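PDB 3VSN: Non-sulfated chondroitin lyase E66 from Autographa californica nucleopolyhedrovirus, which digests non-sulfated chondroitin as a lyase of the viral envelope, is essential for oral infectivity, and may breach the chondroitin sulfate barrier of the host midgut. Local coordinates for residues A[284-289]-A[325-330]; A[292-297]-A[336-341]; A[469-474]-A[540-545]. One frame throughout, in Å; residues are numbered along the deposited sequence.

Contact 1. Residues A[284-289]-A[325-330]; sequences ENVGSP and SKVLTK
Thr329 projects from the second strand of a four-stranded antiparallel sheet toward Asn285, in the loop that leaves helix 276-284. The strand enters through a G1 beta bulge: Lys326, with its positive phi of 75°, and Val327 together face Ala322 on strand 318-322. From there Val327 and Thr329 point at the loop, while Leu328 and Lys330 lie on the other face, where Lys330 pairs with Asp450.

The polar part is a single bond across the two segments. Thr329 OG1 donates to Asn285 O at 2.7 Å, meeting the carbonyl at a C=O...donor angle of 148° but tilted out of its plane. The same hydroxyl also bonds to Ser338 OG on the next strand, so two partners hold it. Asn285 turns its own amide to another partner, Ser241.

Carbon atoms pack round the same oxygen. With the hydroxyl placed anti to the carbonyl carbon (chi1 -64°), Thr329 keeps CB 3.2 Å from Asn285 O and swings CG2 to 3.7 Å from it. Val327 covers the oxygen from further along the strand, its CG1 also 3.7 Å from Asn285 O. That methyl is shared with the loop's valine in the one apolar contact, a looser touch: Val327 CG1 lies 4.5 Å from Val286 CG1.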
ATOM      1  N   GLU A 284       5.451   4.971  -5.124  1.00 13.56           N
ATOM      2  CA  GLU A 284       6.749   4.283  -5.135  1.00 13.69           C
ATOM      3  C   GLU A 284       7.089   3.728  -3.755  1.00 13.46           C
ATOM      4  O   GLU A 284       7.630   2.626  -3.631  1.00 13.25           O
ATOM      5  CB  GLU A 284       7.869   5.226  -5.575  1.00 14.09           C
ATOM      6  CG  GLU A 284       7.810   5.639  -7.034  1.00 14.55           C
ATOM      7  CD  GLU A 284       8.935   6.578  -7.430  1.00 15.11           C
ATOM      8  OE1 GLU A 284       9.658   7.084  -6.541  1.00 15.47           O
ATOM      9  OE2 GLU A 284       9.095   6.805  -8.646  1.00 15.51           O
ATOM     10  N   ASN A 285       6.758   4.499  -2.722  1.00 13.22           N
ATOM     11  CA  ASN A 285       7.098   4.140  -1.346  1.00 13.35           C
ATOM     12  C   ASN A 285       6.426   2.874  -0.812  1.00 13.37           C
ATOM     13  O   ASN A 285       6.906   2.296   0.165  1.00 13.18           O
ATOM     14  CB  ASN A 285       6.845   5.317  -0.394  1.00 13.24           C
ATOM     15  CG  ASN A 285       7.970   6.334  -0.407  1.00 13.34           C
ATOM     16  OD1 ASN A 285       9.042   6.084  -0.959  1.00 13.67           O
ATOM     17  ND2 ASN A 285       7.732   7.494   0.205  1.00 13.20           N
ATOM     18  N   VAL A 286       5.328   2.440  -1.437  1.00 13.27           N
ATOM     19  CA  VAL A 286       4.579   1.276  -0.924  1.00 13.45           C
ATOM     20  C   VAL A 286       4.180   0.220  -1.967  1.00 13.52           C
ATOM     21  O   VAL A 286       3.959  -0.938  -1.618  1.00 13.50           O
ATOM     22  CB  VAL A 286       3.317   1.687  -0.110  1.00 13.47           C
ATOM     23  CG1 VAL A 286       3.671   2.636   1.030  1.00 13.53           C
ATOM     24  CG2 VAL A 286       2.240   2.290  -1.012  1.00 13.50           C
ATOM     25  N   GLY A 287       4.092   0.614  -3.235  1.00 13.57           N
ATOM     26  CA  GLY A 287       3.540  -0.268  -4.262  1.00 13.60           C
ATOM     27  C   GLY A 287       4.553  -1.075  -5.051  1.00 13.58           C
ATOM     28  O   GLY A 287       5.754  -1.006  -4.794  1.00 13.43           O
ATOM     29  N   SER A 288       4.048  -1.841  -6.016  1.00 13.57           N
ATOM     30  CA  SER A 288       4.874  -2.619  -6.939  1.00 13.74           C
ATOM     31  C   SER A 288       4.076  -2.867  -8.218  1.00 13.78           C
ATOM     32  O   SER A 288       2.845  -2.841  -8.183  1.00 13.66           O
ATOM     33  CB  SER A 288       5.301  -3.950  -6.309  1.00 13.76           C
ATOM     34  OG  SER A 288       4.189  -4.803  -6.105  1.00 13.90           O
ATOM     35  N   PRO A 289       4.767  -3.106  -9.350  1.00 13.91           N
ATOM     36  CA  PRO A 289       4.060  -3.316 -10.616  1.00 14.00           C
ATOM     37  C   PRO A 289       3.045  -4.463 -10.564  1.00 14.19           C
ATOM     38  O   PRO A 289       2.003  -4.387 -11.216  1.00 14.12           O
ATOM     39  CB  PRO A 289       5.191  -3.642 -11.596  1.00 13.97           C
ATOM     40  CG  PRO A 289       6.379  -2.941 -11.028  1.00 13.99           C
ATOM     41  CD  PRO A 289       6.230  -3.098  -9.541  1.00 13.91           C
ATOM     42  N   SER A 325       7.508   8.805   8.674  1.00 12.52           N
ATOM     43  CA  SER A 325       6.317   7.953   8.728  1.00 12.61           C
ATOM     44  C   SER A 325       6.683   6.491   8.965  1.00 12.37           C
ATOM     45  O   SER A 325       5.829   5.687   9.353  1.00 12.43           O
ATOM     46  CB  SER A 325       5.513   8.091   7.436  1.00 12.84           C
ATOM     47  OG  SER A 325       5.104   9.435   7.240  1.00 13.33           O
ATOM     48  N   LYS A 326       7.958   6.169   8.724  1.00 12.10           N
ATOM     49  CA  LYS A 326       8.575   4.862   9.036  1.00 11.92           C
ATOM     50  C   LYS A 326       8.175   3.735   8.079  1.00 11.75           C
ATOM     51  O   LYS A 326       7.501   2.781   8.471  1.00 11.79           O
ATOM     52  CB  LYS A 326       8.360   4.445  10.510  1.00 11.84           C
ATOM     53  CG  LYS A 326       8.583   5.545  11.551  1.00 11.75           C
ATOM     54  CD  LYS A 326       9.965   6.179  11.450  1.00 11.51           C
ATOM     55  CE  LYS A 326      10.167   7.233  12.527  1.00 11.62           C
ATOM     56  NZ  LYS A 326      11.525   7.847  12.480  1.00 11.36           N
ATOM     57  N   VAL A 327       8.594   3.856   6.824  1.00 11.56           N
ATOM     58  CA  VAL A 327       8.409   2.792   5.839  1.00 11.60           C
ATOM     59  C   VAL A 327       9.713   2.626   5.062  1.00 11.58           C
ATOM     60  O   VAL A 327      10.296   3.608   4.601  1.00 11.79           O
ATOM     61  CB  VAL A 327       7.234   3.081   4.863  1.00 11.61           C
ATOM     62  CG1 VAL A 327       7.079   1.957   3.847  1.00 11.58           C
ATOM     63  CG2 VAL A 327       5.925   3.272   5.620  1.00 11.59           C
ATOM     64  N   LEU A 328      10.180   1.384   4.960  1.00 11.51           N
ATOM     65  CA  LEU A 328      11.302   1.032   4.098  1.00 11.51           C
ATOM     66  C   LEU A 328      10.812   0.030   3.063  1.00 11.60           C
ATOM     67  O   LEU A 328      10.235  -0.997   3.417  1.00 11.62           O
ATOM     68  CB  LEU A 328      12.453   0.427   4.914  1.00 11.53           C
ATOM     69  CG  LEU A 328      13.623  -0.204   4.143  1.00 11.58           C
ATOM     70  CD1 LEU A 328      14.425   0.848   3.383  1.00 11.59           C
ATOM     71  CD2 LEU A 328      14.536  -0.983   5.083  1.00 11.38           C
ATOM     72  N   THR A 329      11.054   0.325   1.791  1.00 11.79           N
ATOM     73  CA  THR A 329      10.532  -0.492   0.704  1.00 11.91           C
ATOM     74  C   THR A 329      11.594  -0.699  -0.366  1.00 11.97           C
ATOM     75  O   THR A 329      12.287   0.239  -0.755  1.00 12.16           O
ATOM     76  CB  THR A 329       9.272   0.161   0.100  1.00 12.12           C
ATOM     77  OG1 THR A 329       8.244   0.207   1.099  1.00 12.31           O
ATOM     78  CG2 THR A 329       8.756  -0.626  -1.108  1.00 12.30           C
ATOM     79  N   LYS A 330      11.725  -1.936  -0.829  1.00 11.91           N
ATOM     80  CA  LYS A 330      12.665  -2.244  -1.892  1.00 11.89           C
ATOM     81  C   LYS A 330      11.958  -2.974  -3.015  1.00 11.91           C
ATOM     82  O   LYS A 330      11.231  -3.944  -2.780  1.00 11.80           O
ATOM     83  CB  LYS A 330      13.836  -3.082  -1.365  1.00 11.69           C
ATOM     84  CG  LYS A 330      14.814  -3.537  -2.441  1.00 11.70           C
ATOM     85  CD  LYS A 330      15.990  -4.275  -1.826  1.00 11.64           C
ATOM     86  CE  LYS A 330      16.765  -5.072  -2.862  1.00 11.77           C
ATOM     87  NZ  LYS A 330      17.565  -4.230  -3.798  1.00 11.79           N
TER

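Contact 2. Residues A[292-297]-A[336-341]; sequences VVVPGV and YGSVVG
Residues 292-297 run in the same direction as strand 335-340 without a backbone bond between them, Val294 lying over Ser338 with CA atoms 5.9 Å apart, Gly296 over Val340, and the gap widening toward Val292 and Tyr336. An extended stretch that turns into a 3-10 segment at 295-297 is thus laid along one face of the four-stranded antiparallel sheet, and the joint is made by side chains.

Tyr336 carries the polar part. Its ring comes in with CG anti to the backbone N (chi1 165°), which brings OH within bonding range of the loop backbone. There Val294 N, at the ring edge and near its plane, donates to Tyr336 OH at 2.9 Å with an N-H...O angle of 146°; the phenol also bonds to Val286 O, so it joins two separate points of the same loop. Val292 O sits above the ring centre, 3.8 Å from its plane, and Val292 CG1 touches Tyr336 CD2 at 3.8 Å.

Val294 fills the middle. Its CB meets Ser338 CB at 3.6 Å, and CG1, wedged between backbone N and carbonyl carbon (chi1 71°), bridges from Ser338 OG to Val340. Ser338 OG also bonds to Leu328 O.

The turn lies close to the catalytic region: the side chains of Arg300, a transition-state stabiliser, and Glu350 are about 10 Å from Gly296. Lacking a side chain, Gly296 lets Val340 press in, with Val340 CG2 4.0 Å from Gly296 CA and 4.1 Å from Val297 CG1.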
ATOM      1  N   VAL A 292       1.404  -5.910  -5.462  1.00 13.35           N
ATOM      2  CA  VAL A 292       1.744  -6.279  -4.088  1.00 13.18           C
ATOM      3  C   VAL A 292       2.106  -5.028  -3.280  1.00 13.26           C
ATOM      4  O   VAL A 292       2.888  -4.182  -3.735  1.00 13.19           O
ATOM      5  CB  VAL A 292       2.874  -7.339  -4.036  1.00 13.10           C
ATOM      6  CG1 VAL A 292       3.144  -7.786  -2.605  1.00 12.87           C
ATOM      7  CG2 VAL A 292       2.498  -8.550  -4.886  1.00 12.94           C
ATOM      8  N   VAL A 293       1.499  -4.915  -2.097  1.00 13.22           N
ATOM      9  CA  VAL A 293       1.673  -3.766  -1.213  1.00 13.36           C
ATOM     10  C   VAL A 293       1.754  -4.255   0.230  1.00 13.34           C
ATOM     11  O   VAL A 293       0.960  -5.101   0.650  1.00 13.19           O
ATOM     12  CB  VAL A 293       0.493  -2.766  -1.315  1.00 13.65           C
ATOM     13  CG1 VAL A 293       0.788  -1.501  -0.519  1.00 13.69           C
ATOM     14  CG2 VAL A 293       0.193  -2.401  -2.761  1.00 13.84           C
ATOM     15  N   VAL A 294       2.711  -3.718   0.982  1.00 13.37           N
ATOM     16  CA  VAL A 294       2.873  -4.056   2.402  1.00 13.49           C
ATOM     17  C   VAL A 294       1.544  -3.867   3.152  1.00 13.28           C
ATOM     18  O   VAL A 294       0.899  -2.827   3.016  1.00 12.97           O
ATOM     19  CB  VAL A 294       4.047  -3.263   3.051  1.00 13.46           C
ATOM     20  CG1 VAL A 294       3.715  -1.786   3.226  1.00 13.54           C
ATOM     21  CG2 VAL A 294       4.467  -3.892   4.377  1.00 13.67           C
ATOM     22  N   PRO A 295       1.112  -4.893   3.911  1.00 13.48           N
ATOM     23  CA  PRO A 295      -0.225  -4.842   4.525  1.00 13.66           C
ATOM     24  C   PRO A 295      -0.458  -3.679   5.486  1.00 13.82           C
ATOM     25  O   PRO A 295      -1.584  -3.194   5.578  1.00 13.94           O
ATOM     26  CB  PRO A 295      -0.327  -6.179   5.271  1.00 13.62           C
ATOM     27  CG  PRO A 295       0.608  -7.088   4.545  1.00 13.76           C
ATOM     28  CD  PRO A 295       1.745  -6.217   4.081  1.00 13.58           C
ATOM     29  N   GLY A 296       0.589  -3.229   6.176  1.00 14.06           N
ATOM     30  CA  GLY A 296       0.473  -2.148   7.165  1.00 14.28           C
ATOM     31  C   GLY A 296      -0.070  -0.815   6.665  1.00 14.64           C
ATOM     32  O   GLY A 296      -0.520   0.006   7.464  1.00 14.89           O
ATOM     33  N   VAL A 297      -0.031  -0.587   5.353  1.00 14.79           N
ATOM     34  CA  VAL A 297      -0.559   0.661   4.773  1.00 15.03           C
ATOM     35  C   VAL A 297      -1.896   0.453   4.046  1.00 15.50           C
ATOM     36  O   VAL A 297      -2.439   1.382   3.442  1.00 15.48           O
ATOM     37  CB  VAL A 297       0.459   1.360   3.831  1.00 14.80           C
ATOM     38  CG1 VAL A 297       1.765   1.660   4.565  1.00 14.75           C
ATOM     39  CG2 VAL A 297       0.720   0.528   2.583  1.00 14.53           C
ATOM     40  N   TYR A 336       9.786  -7.837  -4.168  1.00 11.41           N
ATOM     41  CA  TYR A 336       9.271  -6.668  -3.473  1.00 11.51           C
ATOM     42  C   TYR A 336       9.365  -6.983  -1.988  1.00 11.55           C
ATOM     43  O   TYR A 336       8.908  -8.036  -1.546  1.00 11.53           O
ATOM     44  CB  TYR A 336       7.810  -6.396  -3.870  1.00 11.69           C
ATOM     45  CG  TYR A 336       7.087  -5.430  -2.946  1.00 11.84           C
ATOM     46  CD1 TYR A 336       7.143  -4.055  -3.158  1.00 11.89           C
ATOM     47  CD2 TYR A 336       6.352  -5.896  -1.853  1.00 11.94           C
ATOM     48  CE1 TYR A 336       6.487  -3.170  -2.311  1.00 11.95           C
ATOM     49  CE2 TYR A 336       5.700  -5.022  -0.998  1.00 12.01           C
ATOM     50  CZ  TYR A 336       5.767  -3.660  -1.233  1.00 12.06           C
ATOM     51  OH  TYR A 336       5.119  -2.789  -0.382  1.00 12.14           O
ATOM     52  N   GLY A 337       9.976  -6.085  -1.224  1.00 11.63           N
ATOM     53  CA  GLY A 337      10.040  -6.230   0.229  1.00 11.84           C
ATOM     54  C   GLY A 337       9.719  -4.908   0.893  1.00 12.05           C
ATOM     55  O   GLY A 337      10.051  -3.852   0.356  1.00 12.08           O
ATOM     56  N   SER A 338       9.078  -4.954   2.056  1.00 12.36           N
ATOM     57  CA  SER A 338       8.755  -3.724   2.782  1.00 12.52           C
ATOM     58  C   SER A 338       8.574  -3.962   4.272  1.00 12.60           C
ATOM     59  O   SER A 338       8.096  -5.021   4.685  1.00 12.87           O
ATOM     60  CB  SER A 338       7.489  -3.081   2.201  1.00 12.83           C
ATOM     61  OG  SER A 338       7.272  -1.788   2.745  1.00 13.23           O
ATOM     62  N   VAL A 339       8.972  -2.977   5.075  1.00 12.28           N
ATOM     63  CA  VAL A 339       8.696  -2.986   6.509  1.00 12.06           C
ATOM     64  C   VAL A 339       8.017  -1.677   6.900  1.00 12.05           C
ATOM     65  O   VAL A 339       8.512  -0.590   6.579  1.00 11.74           O
ATOM     66  CB  VAL A 339       9.971  -3.164   7.371  1.00 11.88           C
ATOM     67  CG1 VAL A 339       9.635  -3.074   8.857  1.00 11.72           C
ATOM     68  CG2 VAL A 339      10.656  -4.490   7.075  1.00 11.88           C
ATOM     69  N   VAL A 340       6.878  -1.791   7.578  1.00 11.98           N
ATOM     70  CA  VAL A 340       6.282  -0.640   8.253  1.00 12.15           C
ATOM     71  C   VAL A 340       6.859  -0.580   9.664  1.00 12.28           C
ATOM     72  O   VAL A 340       6.716  -1.525  10.444  1.00 12.55           O
ATOM     73  CB  VAL A 340       4.738  -0.721   8.291  1.00 12.29           C
ATOM     74  CG1 VAL A 340       4.150   0.411   9.128  1.00 12.05           C
ATOM     75  CG2 VAL A 340       4.167  -0.698   6.876  1.00 12.24           C
ATOM     76  N   GLY A 341       7.533   0.527   9.972  1.00 12.38           N
ATOM     77  CA  GLY A 341       8.124   0.742  11.285  1.00 12.45           C
ATOM     78  C   GLY A 341       7.093   1.246  12.275  1.00 12.54           C
ATOM     79  O   GLY A 341       5.883   1.163  12.033  1.00 12.69           O
TER

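Contact 3. Residues A[469-474]-A[540-545]; sequences NTNGRV and ISFQTM
Gly472 O takes a nearly straight bond from Ile540 N (2.9 Å, 164° at the hydrogen), the donor standing above the carbonyl plane. It marks an antiparallel hydrogen-bonded pair at the start of one strand and the end of the other. Arg473 NH1 donates to Asn471 O (2.9 Å), which lies near the guanidinium plane, though NH1 is well out of the carbonyl plane; Arg473 NE pairs with Glu537.

With no side chain on Gly472, the sulfur of Met545 comes within 3.6 Å of Gly472 N. Ile540 folds CG1 back between its own N and carbonyl carbon (chi1 51°), laying it 3.5 Å from Gly472 O.

The Phe542 ring is sandwiched. Asn469 CA lies over one face in a CH-pi contact, 3.9 Å from the centroid; Gln543 OE1 sits over the centre of the opposite face. Asn469 ND2 stands off the ring plane on the Asn469 CA side, 3.5 Å from Phe542 CZ. Thr470 O is buried against Phe542 CB without a polar partner in the model.

Ser541 is the N-cap of a strand-to-helix transition: strand 533-540 of the beta-sandwich passes directly into helix 542-546 beside its antiparallel neighbour, strand 472-480.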
ATOM      1  N   ASN A 469       2.199 -20.387  30.773  1.00 20.21           N
ATOM      2  CA  ASN A 469       3.247 -21.379  30.488  1.00 20.59           C
ATOM      3  C   ASN A 469       3.309 -21.857  29.033  1.00 20.16           C
ATOM      4  O   ASN A 469       3.642 -23.009  28.758  1.00 19.98           O
ATOM      5  CB  ASN A 469       3.156 -22.568  31.460  1.00 22.07           C
ATOM      6  CG  ASN A 469       3.158 -22.133  32.914  1.00 23.43           C
ATOM      7  OD1 ASN A 469       2.220 -22.426  33.658  1.00 24.98           O
ATOM      8  ND2 ASN A 469       4.201 -21.415  33.323  1.00 24.03           N
ATOM      9  N   THR A 470       2.990 -20.954  28.111  1.00 19.39           N
ATOM     10  CA  THR A 470       3.057 -21.242  26.684  1.00 18.64           C
ATOM     11  C   THR A 470       4.223 -20.472  26.075  1.00 17.63           C
ATOM     12  O   THR A 470       4.319 -19.253  26.238  1.00 17.36           O
ATOM     13  CB  THR A 470       1.747 -20.840  25.972  1.00 19.04           C
ATOM     14  OG1 THR A 470       0.631 -21.411  26.667  1.00 19.77           O
ATOM     15  CG2 THR A 470       1.740 -21.322  24.514  1.00 19.04           C
ATOM     16  N   ASN A 471       5.107 -21.183  25.382  1.00 16.60           N
ATOM     17  CA  ASN A 471       6.214 -20.546  24.679  1.00 15.96           C
ATOM     18  C   ASN A 471       5.711 -19.707  23.507  1.00 15.39           C
ATOM     19  O   ASN A 471       4.763 -20.089  22.817  1.00 15.04           O
ATOM     20  CB  ASN A 471       7.203 -21.591  24.154  1.00 15.90           C
ATOM     21  CG  ASN A 471       7.919 -22.344  25.263  1.00 16.12           C
ATOM     22  OD1 ASN A 471       8.138 -23.551  25.159  1.00 16.61           O
ATOM     23  ND2 ASN A 471       8.296 -21.639  26.318  1.00 15.24           N
ATOM     24  N   GLY A 472       6.351 -18.564  23.288  1.00 15.05           N
ATOM     25  CA  GLY A 472       6.094 -17.773  22.089  1.00 14.88           C
ATOM     26  C   GLY A 472       6.834 -18.371  20.906  1.00 14.86           C
ATOM     27  O   GLY A 472       7.560 -19.359  21.049  1.00 14.56           O
ATOM     28  N   ARG A 473       6.650 -17.780  19.730  1.00 14.83           N
ATOM     29  CA  ARG A 473       7.378 -18.211  18.538  1.00 14.85           C
ATOM     30  C   ARG A 473       7.440 -17.102  17.510  1.00 14.36           C
ATOM     31  O   ARG A 473       6.533 -16.270  17.418  1.00 14.13           O
ATOM     32  CB  ARG A 473       6.753 -19.460  17.906  1.00 15.81           C
ATOM     33  CG  ARG A 473       5.232 -19.460  17.874  1.00 16.73           C
ATOM     34  CD  ARG A 473       4.680 -20.318  18.997  1.00 17.52           C
ATOM     35  NE  ARG A 473       5.013 -21.717  18.771  1.00 18.75           N
ATOM     36  CZ  ARG A 473       5.096 -22.648  19.717  1.00 18.84           C
ATOM     37  NH1 ARG A 473       4.875 -22.347  20.990  1.00 19.39           N
ATOM     38  NH2 ARG A 473       5.407 -23.889  19.378  1.00 18.71           N
ATOM     39  N   VAL A 474       8.526 -17.095  16.746  1.00 13.60           N
ATOM     40  CA  VAL A 474       8.698 -16.131  15.676  1.00 12.89           C
ATOM     41  C   VAL A 474       8.559 -16.890  14.367  1.00 12.58           C
ATOM     42  O   VAL A 474       9.285 -17.859  14.122  1.00 12.26           O
ATOM     43  CB  VAL A 474      10.068 -15.432  15.754  1.00 12.81           C
ATOM     44  CG1 VAL A 474      10.221 -14.422  14.624  1.00 12.75           C
ATOM     45  CG2 VAL A 474      10.237 -14.748  17.107  1.00 12.65           C
ATOM     46  N   ILE A 540      10.499 -19.441  21.175  1.00 12.96           N
ATOM     47  CA  ILE A 540      11.180 -18.660  22.206  1.00 13.12           C
ATOM     48  C   ILE A 540      10.522 -18.910  23.567  1.00 13.34           C
ATOM     49  O   ILE A 540       9.294 -18.916  23.679  1.00 13.28           O
ATOM     50  CB  ILE A 540      11.204 -17.150  21.857  1.00 13.07           C
ATOM     51  CG1 ILE A 540       9.792 -16.647  21.493  1.00 13.02           C
ATOM     52  CG2 ILE A 540      12.178 -16.893  20.709  1.00 12.96           C
ATOM     53  CD1 ILE A 540       9.668 -15.141  21.335  1.00 13.05           C
ATOM     54  N   SER A 541      11.336 -19.125  24.598  1.00 13.73           N
ATOM     55  CA  SER A 541      10.801 -19.506  25.911  1.00 13.99           C
ATOM     56  C   SER A 541       9.980 -18.386  26.552  1.00 14.17           C
ATOM     57  O   SER A 541      10.341 -17.212  26.453  1.00 13.66           O
ATOM     58  CB  SER A 541      11.925 -19.942  26.853  1.00 14.26           C
ATOM     59  OG  SER A 541      12.714 -18.834  27.250  1.00 14.83           O
ATOM     60  N   PHE A 542       8.878 -18.751  27.207  1.00 14.42           N
ATOM     61  CA  PHE A 542       8.092 -17.760  27.940  1.00 14.98           C
ATOM     62  C   PHE A 542       8.926 -17.093  29.039  1.00 14.95           C
ATOM     63  O   PHE A 542       8.730 -15.914  29.322  1.00 15.00           O
ATOM     64  CB  PHE A 542       6.757 -18.319  28.473  1.00 15.45           C
ATOM     65  CG  PHE A 542       6.897 -19.447  29.467  1.00 16.11           C
ATOM     66  CD1 PHE A 542       7.094 -19.188  30.825  1.00 16.42           C
ATOM     67  CD2 PHE A 542       6.781 -20.772  29.053  1.00 16.27           C
ATOM     68  CE1 PHE A 542       7.206 -20.231  31.742  1.00 16.73           C
ATOM     69  CE2 PHE A 542       6.894 -21.818  29.965  1.00 16.57           C
ATOM     70  CZ  PHE A 542       7.106 -21.546  31.310  1.00 16.64           C
ATOM     71  N   GLN A 543       9.875 -17.833  29.618  1.00 15.06           N
ATOM     72  CA  GLN A 543      10.770 -17.274  30.646  1.00 15.21           C
ATOM     73  C   GLN A 543      11.581 -16.081  30.135  1.00 14.73           C
ATOM     74  O   GLN A 543      11.690 -15.061  30.823  1.00 14.38           O
ATOM     75  CB  GLN A 543      11.722 -18.337  31.217  1.00 15.86           C
ATOM     76  CG  GLN A 543      11.051 -19.423  32.047  1.00 16.60           C
ATOM     77  CD  GLN A 543      10.634 -20.624  31.219  1.00 16.89           C
ATOM     78  OE1 GLN A 543      10.440 -20.525  30.006  1.00 17.05           O
ATOM     79  NE2 GLN A 543      10.491 -21.771  31.878  1.00 17.27           N
ATOM     80  N   THR A 544      12.155 -16.216  28.939  1.00 14.31           N
ATOM     81  CA  THR A 544      12.963 -15.130  28.361  1.00 13.89           C
ATOM     82  C   THR A 544      12.086 -13.978  27.868  1.00 13.61           C
ATOM     83  O   THR A 544      12.506 -12.821  27.894  1.00 13.28           O
ATOM     84  CB  THR A 544      13.908 -15.606  27.231  1.00 14.00           C
ATOM     85  OG1 THR A 544      13.150 -16.252  26.202  1.00 13.91           O
ATOM     86  CG2 THR A 544      14.976 -16.567  27.778  1.00 14.07           C
ATOM     87  N   MET A 545      10.873 -14.294  27.420  1.00 13.33           N
ATOM     88  CA  MET A 545       9.905 -13.259  27.063  1.00 13.48           C
ATOM     89  C   MET A 545       9.507 -12.437  28.288  1.00 13.48           C
ATOM     90  O   MET A 545       9.334 -11.223  28.193  1.00 13.23           O
ATOM     91  CB  MET A 545       8.667 -13.859  26.393  1.00 13.52           C
ATOM     92  CG  MET A 545       8.957 -14.477  25.031  1.00 13.87           C
ATOM     93  SD  MET A 545       7.556 -15.419  24.411  1.00 14.54           S
ATOM     94  CE  MET A 545       6.552 -14.113  23.709  1.00 14.15           C
TER

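Following the chain from the helical N-terminal part, helix 276-284 runs out into a long loop that opens contact 1 at 284-289 and, soon after, contact 2 at 292-297. The chain then forms strand 318-322 and closes contact 1 on strand 327-331 and contact 2 on strand 335-340, so the two closures cross. Their centres are 6 Å apart, and the partner strands are neighbours, with Lys326 O probably bonded to Gly341 N. Together they lay one loop over a single sheet face. Contact 3, in series, closes a loop by tying the start of strand 472-480 to the end of strand 533-540 and the helix 542-546 that follows; its centre lies about 27 Å from that of contact 2.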